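Local coordinates for oligopeptide ABC transporter, periplasmic oligopeptide-binding protein, putative (Thermotoga maritima MSB8, PDB 5IPW) that probably binds oligopeptides outside the cytoplasmic membrane and hands them to an ABC transporter, at residues 219-222 against 223-227; 169-172 against 173-177. All coordinates share one frame; numbering follows the deposited sequence.

Both contacts are local, formed between neighbours on one continuous piece of chain, and both fall in the same family 5 solute-binding region. Contact 2 comes first in the sequence, where strand 166-171 of a five-stranded antiparallel sheet runs out into a loop; contact 1 follows as the short helix 220-227. Their centres lie 31 Å apart and their nearest atoms about 16 Å, so neither touches the other. Contact 1 is the more peripheral, 29 Å from the centre of the chain against 22 Å for contact 2. One is held by capping and backbone bonds, the other by two aromatic rings; neither includes a bound ligand.

Contact 1: residues 219-222 against 223-227; sequences TWVD and LFNDK
V221 and N225 lie side by side on one flank of the short helix 220-227, a single turn apart and pointing the same way, while a capping box closes the helix's first turn. V221 puts CG1 anti to its own backbone N (chi1 178°), and that methyl meets the side-chain amide nitrogen of N225, CG1 to ND2 being 3.3 Å. The same ND2 also lies near the V221 carbonyl, but at a poor angle for bonding; it donates to water 1, 3.2 Å away. That water in turn donates to OD1 of D222, so one solvent molecule links the amide of N225 to the carboxylate three residues earlier. An alanine in place of N225 would probably leave the water without this donor and open a gap beside CG1 of V221.

The other branch of V221, CG2, sits over the centre of the W220 ring, 3.8 Å above its plane. Outside the helix, M205 and I208 of helix 205-209 also pack on W220, tying this end to its surroundings. Further along, the backbone N of F224 and N225 bond to O of W220 and V221 respectively, the latter nearly straight at 172°. D226 N closes the next turn on D222 O, while OD2 of D226 bonds to NE2 of H217, outside the helix.

At the N-cap, OG1 of T219 accepts a weak bond from V221 N at 3.5 Å. Separately, T219 N donates to D222 OD2 at 3.2 Å, coming in from above the carboxylate plane, 57° out of it.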
loop_
_atom_site.group_PDB
_atom_site.type_symbol
_atom_site.label_atom_id
_atom_site.label_comp_id
_atom_site.label_asym_id
_atom_site.label_seq_id
_atom_site.Cartn_x
_atom_site.Cartn_y
_atom_site.Cartn_z
ATOM N N THR A 219 8.480 30.906 12.036
ATOM C CA THR A 219 8.952 30.241 13.246
ATOM C C THR A 219 10.168 29.391 12.892
ATOM O O THR A 219 10.546 29.297 11.723
ATOM C CB THR A 219 7.844 29.390 13.910
ATOM O OG1 THR A 219 8.414 28.564 14.935
ATOM C CG2 THR A 219 7.112 28.505 12.895
ATOM N N TRP A 220 10.807 28.814 13.904
ATOM C CA TRP A 220 11.990 27.971 13.682
ATOM C C TRP A 220 11.614 26.642 13.071
ATOM O O TRP A 220 12.411 26.039 12.353
ATOM C CB TRP A 220 12.803 27.785 14.972
ATOM C CG TRP A 220 12.143 26.970 16.030
ATOM C CD1 TRP A 220 11.455 27.436 17.107
ATOM C CD2 TRP A 220 12.134 25.539 16.133
ATOM N NE1 TRP A 220 11.007 26.386 17.872
ATOM C CE2 TRP A 220 11.410 25.210 17.296
ATOM C CE3 TRP A 220 12.662 24.505 15.352
ATOM C CZ2 TRP A 220 11.198 23.893 17.697
ATOM C CZ3 TRP A 220 12.450 23.194 15.753
ATOM C CH2 TRP A 220 11.724 22.900 16.912
ATOM N N VAL A 221 10.392 26.204 13.347
ATOM C CA VAL A 221 9.845 24.991 12.748
ATOM C C VAL A 221 9.792 25.129 11.219
ATOM O O VAL A 221 10.053 24.164 10.498
ATOM C CB VAL A 221 8.439 24.668 13.313
ATOM C CG1 VAL A 221 7.852 23.431 12.654
ATOM C CG2 VAL A 221 8.499 24.453 14.818
ATOM N N ASP A 222 9.476 26.329 10.735
ATOM C CA ASP A 222 9.379 26.578 9.296
ATOM C C ASP A 222 10.736 26.421 8.633
ATOM O O ASP A 222 10.837 25.866 7.540
ATOM C CB ASP A 222 8.847 27.984 9.009
ATOM C CG ASP A 222 7.426 28.195 9.500
ATOM O OD1 ASP A 222 6.692 27.204 9.711
ATOM O OD2 ASP A 222 7.049 29.375 9.674
ATOM N N LEU A 223 11.769 26.929 9.298
ATOM C CA LEU A 223 13.140 26.781 8.827
ATOM C C LEU A 223 13.549 25.311 8.841
ATOM O O LEU A 223 14.140 24.827 7.879
ATOM C CB LEU A 223 14.107 27.610 9.680
ATOM C CG LEU A 223 15.600 27.532 9.326
ATOM C CD1 LEU A 223 15.871 27.949 7.888
ATOM C CD2 LEU A 223 16.425 28.380 10.286
ATOM N N PHE A 224 13.218 24.600 9.917
ATOM C CA PHE A 224 13.602 23.203 10.031
ATOM C C PHE A 224 12.975 22.348 8.942
ATOM O O PHE A 224 13.672 21.572 8.290
ATOM C CB PHE A 224 13.236 22.627 11.399
ATOM C CG PHE A 224 13.803 21.259 11.636
ATOM C CD1 PHE A 224 13.106 20.127 11.237
ATOM C CD2 PHE A 224 15.044 21.103 12.233
ATOM C CE1 PHE A 224 13.630 18.861 11.441
ATOM C CE2 PHE A 224 15.574 19.841 12.446
ATOM C CZ PHE A 224 14.867 18.718 12.046
ATOM N N ASN A 225 11.667 22.488 8.756
ATOM C CA ASN A 225 10.948 21.715 7.745
ATOM C C ASN A 225 11.380 22.050 6.318
ATOM O O ASN A 225 11.338 21.184 5.448
ATOM C CB ASN A 225 9.436 21.898 7.890
ATOM C CG ASN A 225 8.900 21.359 9.210
ATOM O OD1 ASN A 225 9.409 20.379 9.764
ATOM N ND2 ASN A 225 7.858 21.998 9.721
ATOM N N ASP A 226 11.794 23.292 6.081
ATOM C CA ASP A 226 12.341 23.686 4.773
ATOM C C ASP A 226 13.679 23.031 4.524
ATOM O O ASP A 226 13.994 22.641 3.395
ATOM C CB ASP A 226 12.527 25.206 4.662
ATOM C CG ASP A 226 11.367 25.890 3.967
ATOM O OD1 ASP A 226 10.208 25.444 4.136
ATOM O OD2 ASP A 226 11.624 26.885 3.251
ATOM N N LYS A 227 14.472 22.946 5.583
ATOM C CA LYS A 227 15.775 22.313 5.516
ATOM C C LYS A 227 15.668 20.795 5.437
ATOM O O LYS A 227 16.453 20.158 4.742
ATOM C CB LYS A 227 16.620 22.730 6.724
ATOM C CG LYS A 227 16.973 24.207 6.722
ATOM C CD LYS A 227 17.827 24.580 5.523
ATOM C CE LYS A 227 18.113 26.067 5.481
ATOM N NZ LYS A 227 18.712 26.451 4.175
HETATM O O HOH W 1 6.621 24.597 8.408
#

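Contact 2: residues 169-172 against 173-177; sequences FEFS and KPYGL
F171 offers one face of its ring to Y175, whose CD2 stands over the ring centre 3.6 Å above the plane. The pair is a T-shaped, edge-to-face stack: the centroids are 5.0 Å apart and the planes turned 73° to each other, with the Y175 edge aimed into the F171 face. The closest approaches run from CD2 of Y175 to CE1 and CZ of F171, both 3.7 Å, and CE2 follows just behind.

This is where strand 166-171 of the antiparallel sheet ends and the chain bends back through S172, K173 and P174. The bend brings Y175 round to F171, and both residues send their CB toward the other segment. In Y175, CG is anti to the backbone N (chi1 -175°), which carries the ring's edge across to F171.

Around the pair, F178 adds a second edge-to-face partner for F171, and I155 touches both side chains. The loop stays close to the sheet on the polar side as well, since the backbone O of Y175 accepts a hydrogen bond from the hydroxyl of Y111 on strand 110-115.

Between F171 and Y175 themselves the attraction is aromatic and dispersive, with the slightly positive C-H edge of Y175 facing the pi cloud of F171; two buried rings thus join strand end to loop without any polar bond between them.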
loop_
_atom_site.group_PDB
_atom_site.type_symbol
_atom_site.label_atom_id
_atom_site.label_comp_id
_atom_site.label_asym_id
_atom_site.label_seq_id
_atom_site.Cartn_x
_atom_site.Cartn_y
_atom_site.Cartn_z
ATOM N N PHE A 169 14.750 -0.524 19.302
ATOM C CA PHE A 169 13.421 0.020 19.549
ATOM C C PHE A 169 12.788 -0.821 20.644
ATOM O O PHE A 169 12.524 -2.001 20.427
ATOM C CB PHE A 169 12.551 -0.076 18.290
ATOM C CG PHE A 169 13.004 0.810 17.159
ATOM C CD1 PHE A 169 14.037 0.418 16.321
ATOM C CD2 PHE A 169 12.374 2.023 16.912
ATOM C CE1 PHE A 169 14.446 1.225 15.276
ATOM C CE2 PHE A 169 12.782 2.835 15.866
ATOM C CZ PHE A 169 13.819 2.436 15.047
ATOM N N GLU A 170 12.570 -0.230 21.819
ATOM C CA GLU A 170 11.888 -0.916 22.918
ATOM C C GLU A 170 10.518 -0.297 23.125
ATOM O O GLU A 170 10.406 0.877 23.483
ATOM C CB GLU A 170 12.694 -0.834 24.218
ATOM C CG GLU A 170 12.013 -1.501 25.413
ATOM C CD GLU A 170 12.967 -1.797 26.560
ATOM O OE1 GLU A 170 12.779 -2.832 27.237
ATOM O OE2 GLU A 170 13.908 -1.001 26.780
ATOM N N PHE A 171 9.479 -1.090 22.895
ATOM C CA PHE A 171 8.108 -0.643 23.107
ATOM C C PHE A 171 7.625 -1.027 24.508
ATOM O O PHE A 171 8.139 -1.966 25.114
ATOM C CB PHE A 171 7.186 -1.259 22.054
ATOM C CG PHE A 171 7.387 -0.709 20.674
ATOM C CD1 PHE A 171 6.759 0.462 20.291
ATOM C CD2 PHE A 171 8.195 -1.365 19.755
ATOM C CE1 PHE A 171 6.937 0.977 19.018
ATOM C CE2 PHE A 171 8.375 -0.858 18.479
ATOM C CZ PHE A 171 7.745 0.316 18.111
ATOM N N SER A 172 6.646 -0.290 25.024
ATOM C CA SER A 172 5.951 -0.703 26.240
ATOM C C SER A 172 4.946 -1.766 25.835
ATOM O O SER A 172 4.019 -1.455 25.102
ATOM C CB SER A 172 5.224 0.478 26.885
ATOM O OG SER A 172 4.457 1.196 25.934
ATOM N N LYS A 173 5.140 -3.002 26.305
ATOM C CA LYS A 173 4.327 -4.169 25.902
ATOM C C LYS A 173 4.768 -4.736 24.543
ATOM O O LYS A 173 5.602 -4.136 23.858
ATOM C CB LYS A 173 2.833 -3.824 25.849
ATOM C CG LYS A 173 2.357 -3.273 24.507
ATOM C CD LYS A 173 1.227 -2.277 24.672
ATOM C CE LYS A 173 0.337 -2.300 23.449
ATOM N NZ LYS A 173 -0.569 -1.125 23.420
ATOM N N PRO A 174 4.201 -5.893 24.144
ATOM C CA PRO A 174 4.505 -6.383 22.809
ATOM C C PRO A 174 3.796 -5.609 21.707
ATOM O O PRO A 174 2.783 -4.951 21.952
ATOM C CB PRO A 174 4.016 -7.834 22.860
ATOM C CG PRO A 174 4.142 -8.197 24.301
ATOM C CD PRO A 174 3.597 -6.962 24.958
ATOM N N TYR A 175 4.347 -5.703 20.500
ATOM C CA TYR A 175 3.857 -4.947 19.354
ATOM C C TYR A 175 4.380 -5.551 18.052
ATOM O O TYR A 175 5.296 -5.020 17.422
ATOM C CB TYR A 175 4.276 -3.482 19.492
ATOM C CG TYR A 175 3.732 -2.560 18.427
ATOM C CD1 TYR A 175 2.426 -2.686 17.956
ATOM C CD2 TYR A 175 4.519 -1.535 17.910
ATOM C CE1 TYR A 175 1.929 -1.828 16.988
ATOM C CE2 TYR A 175 4.032 -0.673 16.943
ATOM C CZ TYR A 175 2.739 -0.822 16.484
ATOM O OH TYR A 175 2.260 0.038 15.528
ATOM N N GLY A 176 3.786 -6.676 17.663
ATOM C CA GLY A 176 4.201 -7.414 16.469
ATOM C C GLY A 176 3.980 -6.667 15.170
ATOM O O GLY A 176 4.689 -6.894 14.196
ATOM N N LEU A 177 3.001 -5.766 15.159
ATOM C CA LEU A 177 2.668 -4.992 13.966
ATOM C C LEU A 177 3.794 -4.089 13.488
ATOM O O LEU A 177 3.793 -3.665 12.338
ATOM C CB LEU A 177 1.427 -4.130 14.218
ATOM C CG LEU A 177 0.096 -4.857 14.433
ATOM C CD1 LEU A 177 -1.029 -3.843 14.629
ATOM C CD2 LEU A 177 -0.217 -5.810 13.280
#